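Long-range contact in aminoglycoside phosphotransferase (Streptomyces rimosus, PDB 6FUC), which phosphorylates aminoglycosides, probably streptomycin at its 3'' hydroxyl with ATP as phosphate donor, a reaction associated with antibiotic resistance: residues A[184-189]-A[218-223]. Sequence-based numbering, arbitrary orientation.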
ATOM      1  N   VAL A 184       0.245 -15.366   1.608  1.00  6.93           N
ATOM      2  CA  VAL A 184       0.434 -14.977   0.222  1.00  7.90           C
ATOM      3  C   VAL A 184       1.473 -13.869   0.166  1.00  7.36           C
ATOM      4  O   VAL A 184       1.834 -13.292   1.195  1.00  8.12           O
ATOM      5  CB  VAL A 184      -0.880 -14.502  -0.438  1.00  9.08           C
ATOM      6  CG1 VAL A 184      -1.964 -15.547  -0.377  1.00 10.64           C
ATOM      7  CG2 VAL A 184      -1.361 -13.219   0.189  1.00  9.51           C
ATOM      8  N   VAL A 185       1.944 -13.541  -1.048  1.00  7.30           N
ATOM      9  CA  VAL A 185       2.698 -12.311  -1.260  1.00  7.06           C
ATOM     10  C   VAL A 185       1.718 -11.169  -1.399  1.00  6.97           C
ATOM     11  O   VAL A 185       0.985 -11.063  -2.371  1.00  8.78           O
ATOM     12  CB  VAL A 185       3.600 -12.386  -2.487  1.00  8.11           C
ATOM     13  CG1 VAL A 185       4.341 -11.078  -2.663  1.00  9.25           C
ATOM     14  CG2 VAL A 185       4.563 -13.580  -2.398  1.00  8.67           C
ATOM     15  N   CYS A 186       1.625 -10.347  -0.337  1.00  6.76           N
ATOM     16  CA  CYS A 186       0.766  -9.195  -0.322  1.00  6.93           C
ATOM     17  C   CYS A 186       1.445  -7.958  -0.969  1.00  6.70           C
ATOM     18  O   CYS A 186       2.644  -7.766  -0.851  1.00  7.44           O
ATOM     19  CB  CYS A 186       0.379  -8.804   1.107  1.00  7.62           C
ATOM     20  SG  CYS A 186      -0.898  -9.813   1.839  1.00  9.79           S
ATOM     21  N   HIS A 187       0.610  -7.135  -1.587  1.00  6.66           N
ATOM     22  CA  HIS A 187       1.044  -5.791  -1.978  1.00  6.99           C
ATOM     23  C   HIS A 187       1.568  -5.000  -0.786  1.00  6.91           C
ATOM     24  O   HIS A 187       2.577  -4.304  -0.894  1.00  7.90           O
ATOM     25  CB  HIS A 187      -0.180  -5.087  -2.601  1.00  7.15           C
ATOM     26  CG  HIS A 187       0.077  -3.669  -2.906  1.00  6.84           C
ATOM     27  ND1 HIS A 187       0.077  -2.698  -1.947  1.00  7.31           N
ATOM     28  CD2 HIS A 187       0.374  -3.072  -4.085  1.00  7.87           C
ATOM     29  CE1 HIS A 187       0.408  -1.559  -2.532  1.00  7.51           C
ATOM     30  NE2 HIS A 187       0.559  -1.755  -3.842  1.00  8.12           N
ATOM     31  N   GLY A 188       0.834  -5.101   0.310  1.00  7.03           N
ATOM     32  CA  GLY A 188       1.260  -4.544   1.574  1.00  7.68           C
ATOM     33  C   GLY A 188       0.585  -3.268   1.972  1.00  7.43           C
ATOM     34  O   GLY A 188       0.636  -2.925   3.162  1.00  8.42           O
ATOM     35  N   ASP A 189      -0.019  -2.563   1.024  1.00  7.34           N
ATOM     36  CA  ASP A 189      -0.783  -1.341   1.306  1.00  7.37           C
ATOM     37  C   ASP A 189      -1.848  -1.207   0.210  1.00  7.88           C
ATOM     38  O   ASP A 189      -1.851  -0.266  -0.589  1.00  8.43           O
ATOM     39  CB  ASP A 189       0.111  -0.124   1.373  1.00  9.02           C
ATOM     40  CG  ASP A 189      -0.623   1.148   1.679  1.00 10.51           C
ATOM     41  OD1 ASP A 189      -1.698   1.070   2.292  1.00 14.53           O
ATOM     42  OD2 ASP A 189      -0.111   2.233   1.316  1.00 14.38           O
ATOM     43  N   PRO A 218      -3.572 -12.929   3.351  1.00  7.71           N
ATOM     44  CA  PRO A 218      -4.219 -12.118   2.290  1.00  7.93           C
ATOM     45  C   PRO A 218      -5.123 -11.007   2.792  1.00  7.75           C
ATOM     46  O   PRO A 218      -5.330 -10.031   2.082  1.00  8.31           O
ATOM     47  CB  PRO A 218      -4.990 -13.155   1.506  1.00  9.85           C
ATOM     48  CG  PRO A 218      -5.148 -14.341   2.406  1.00 10.08           C
ATOM     49  CD  PRO A 218      -3.864 -14.355   3.231  1.00  8.82           C
ATOM     50  N   TYR A 219      -5.735 -11.186   3.970  1.00  7.74           N
ATOM     51  CA  TYR A 219      -6.564 -10.081   4.518  1.00  8.31           C
ATOM     52  C   TYR A 219      -5.815  -8.821   4.876  1.00  8.11           C
ATOM     53  O   TYR A 219      -6.434  -7.783   5.015  1.00  9.01           O
ATOM     54  CB  TYR A 219      -7.427 -10.607   5.699  1.00  9.39           C
ATOM     55  CG  TYR A 219      -8.610 -11.363   5.220  1.00 10.74           C
ATOM     56  CD1 TYR A 219      -9.678 -10.692   4.673  1.00 13.53           C
ATOM     57  CD2 TYR A 219      -8.658 -12.725   5.193  1.00 13.30           C
ATOM     58  CE1 TYR A 219     -10.765 -11.350   4.165  1.00 19.19           C
ATOM     59  CE2 TYR A 219      -9.783 -13.432   4.694  1.00 16.05           C
ATOM     60  CZ  TYR A 219     -10.797 -12.727   4.122  1.00 19.83           C
ATOM     61  OH  TYR A 219     -11.894 -13.366   3.596  1.00 30.06           O
ATOM     62  N   ALA A 220      -4.476  -8.887   5.002  1.00  7.88           N
ATOM     63  CA  ALA A 220      -3.717  -7.664   5.164  1.00  8.34           C
ATOM     64  C   ALA A 220      -3.967  -6.739   3.982  1.00  8.15           C
ATOM     65  O   ALA A 220      -3.922  -5.498   4.134  1.00  9.17           O
ATOM     66  CB  ALA A 220      -2.232  -7.952   5.339  1.00  9.25           C
ATOM     67  N   ASP A 221      -4.128  -7.306   2.807  1.00  7.74           N
ATOM     68  CA  ASP A 221      -4.493  -6.595   1.590  1.00  7.82           C
ATOM     69  C   ASP A 221      -5.984  -6.431   1.451  1.00  7.90           C
ATOM     70  O   ASP A 221      -6.467  -5.300   1.204  1.00  8.89           O
ATOM     71  CB  ASP A 221      -3.940  -7.348   0.351  1.00  7.96           C
ATOM     72  CG  ASP A 221      -2.521  -7.064  -0.057  1.00  7.98           C
ATOM     73  OD1 ASP A 221      -1.833  -6.276   0.603  1.00  8.12           O
ATOM     74  OD2 ASP A 221      -2.105  -7.702  -1.057  1.00  7.87           O
ATOM     75  N   LEU A 222      -6.770  -7.489   1.575  1.00  8.18           N
ATOM     76  CA  LEU A 222      -8.185  -7.390   1.267  1.00  8.83           C
ATOM     77  C   LEU A 222      -8.921  -6.435   2.214  1.00  9.27           C
ATOM     78  O   LEU A 222      -9.845  -5.753   1.801  1.00  9.51           O
ATOM     79  CB  LEU A 222      -8.853  -8.722   1.255  1.00  9.26           C
ATOM     80  CG  LEU A 222      -8.297  -9.766   0.266  1.00 10.93           C
ATOM     81  CD1 LEU A 222      -9.051 -11.077   0.400  1.00 14.77           C
ATOM     82  CD2 LEU A 222      -8.272  -9.154  -1.149  1.00 15.73           C
ATOM     83  N   ALA A 223      -8.490  -6.361   3.484  1.00  8.40           N
ATOM     84  CA  ALA A 223      -9.170  -5.456   4.407  1.00  8.76           C
ATOM     85  C   ALA A 223      -9.121  -4.021   3.906  1.00  8.65           C
ATOM     86  O   ALA A 223     -10.087  -3.256   4.022  1.00 10.15           O
ATOM     87  CB  ALA A 223      -8.586  -5.550   5.797  1.00  9.50           C
TER
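D221 reaches from the first turn of helix 219-233 to the backbone of H187 and G188, holding the catalytic loop of a kinase-like fold. The sequence H187-G188-D189 opens the aminoglycoside kinase counterpart of the protein kinase HRD motif, and D221 occupies a place resembling that of the helix αF aspartate which grips that loop in protein kinases. The carboxylate works as a two-pronged clamp, each oxygen taking one amide through its syn lone pair. H187 N donates to D221 OD2 over 2.8 Å with a bent angle of 145°, while G188 N meets D221 OD1 at 2.9 Å and a straighter 165°. Two successive N-H groups thus fix the rotation of the carboxylate, and H118 NE2 adds a third bond, at OD2; such donors would be expected to favour the charged form. With CG of D221 anti to its own carbonyl carbon (chi1 -85°), the group is carried off the helix toward the loop. The sulfur of C186 sits over one face of the carboxylate, SG 3.7 Å from D221 CG and almost straight above it, and also touches the methyl of A220 at 4.2 Å. At the strand end of the contact, the CG2 branch of V184 packs on P218, 3.7 Å from its CA, the two side chains crossing at about a right angle where strand 184-186 pairs with strand 214-216. G188 has backbone angles that call for glycine, as a CB would jam against the preceding carbonyl oxygen; the next residue, D189, is the probable catalytic base by analogy with related kinases. H187 swings its imidazole away from the helix, and I208 O accepts from NE2. At the other ring nitrogen, ND1 of H187 receives D189 N almost in the ring plane, at 3.0 Å.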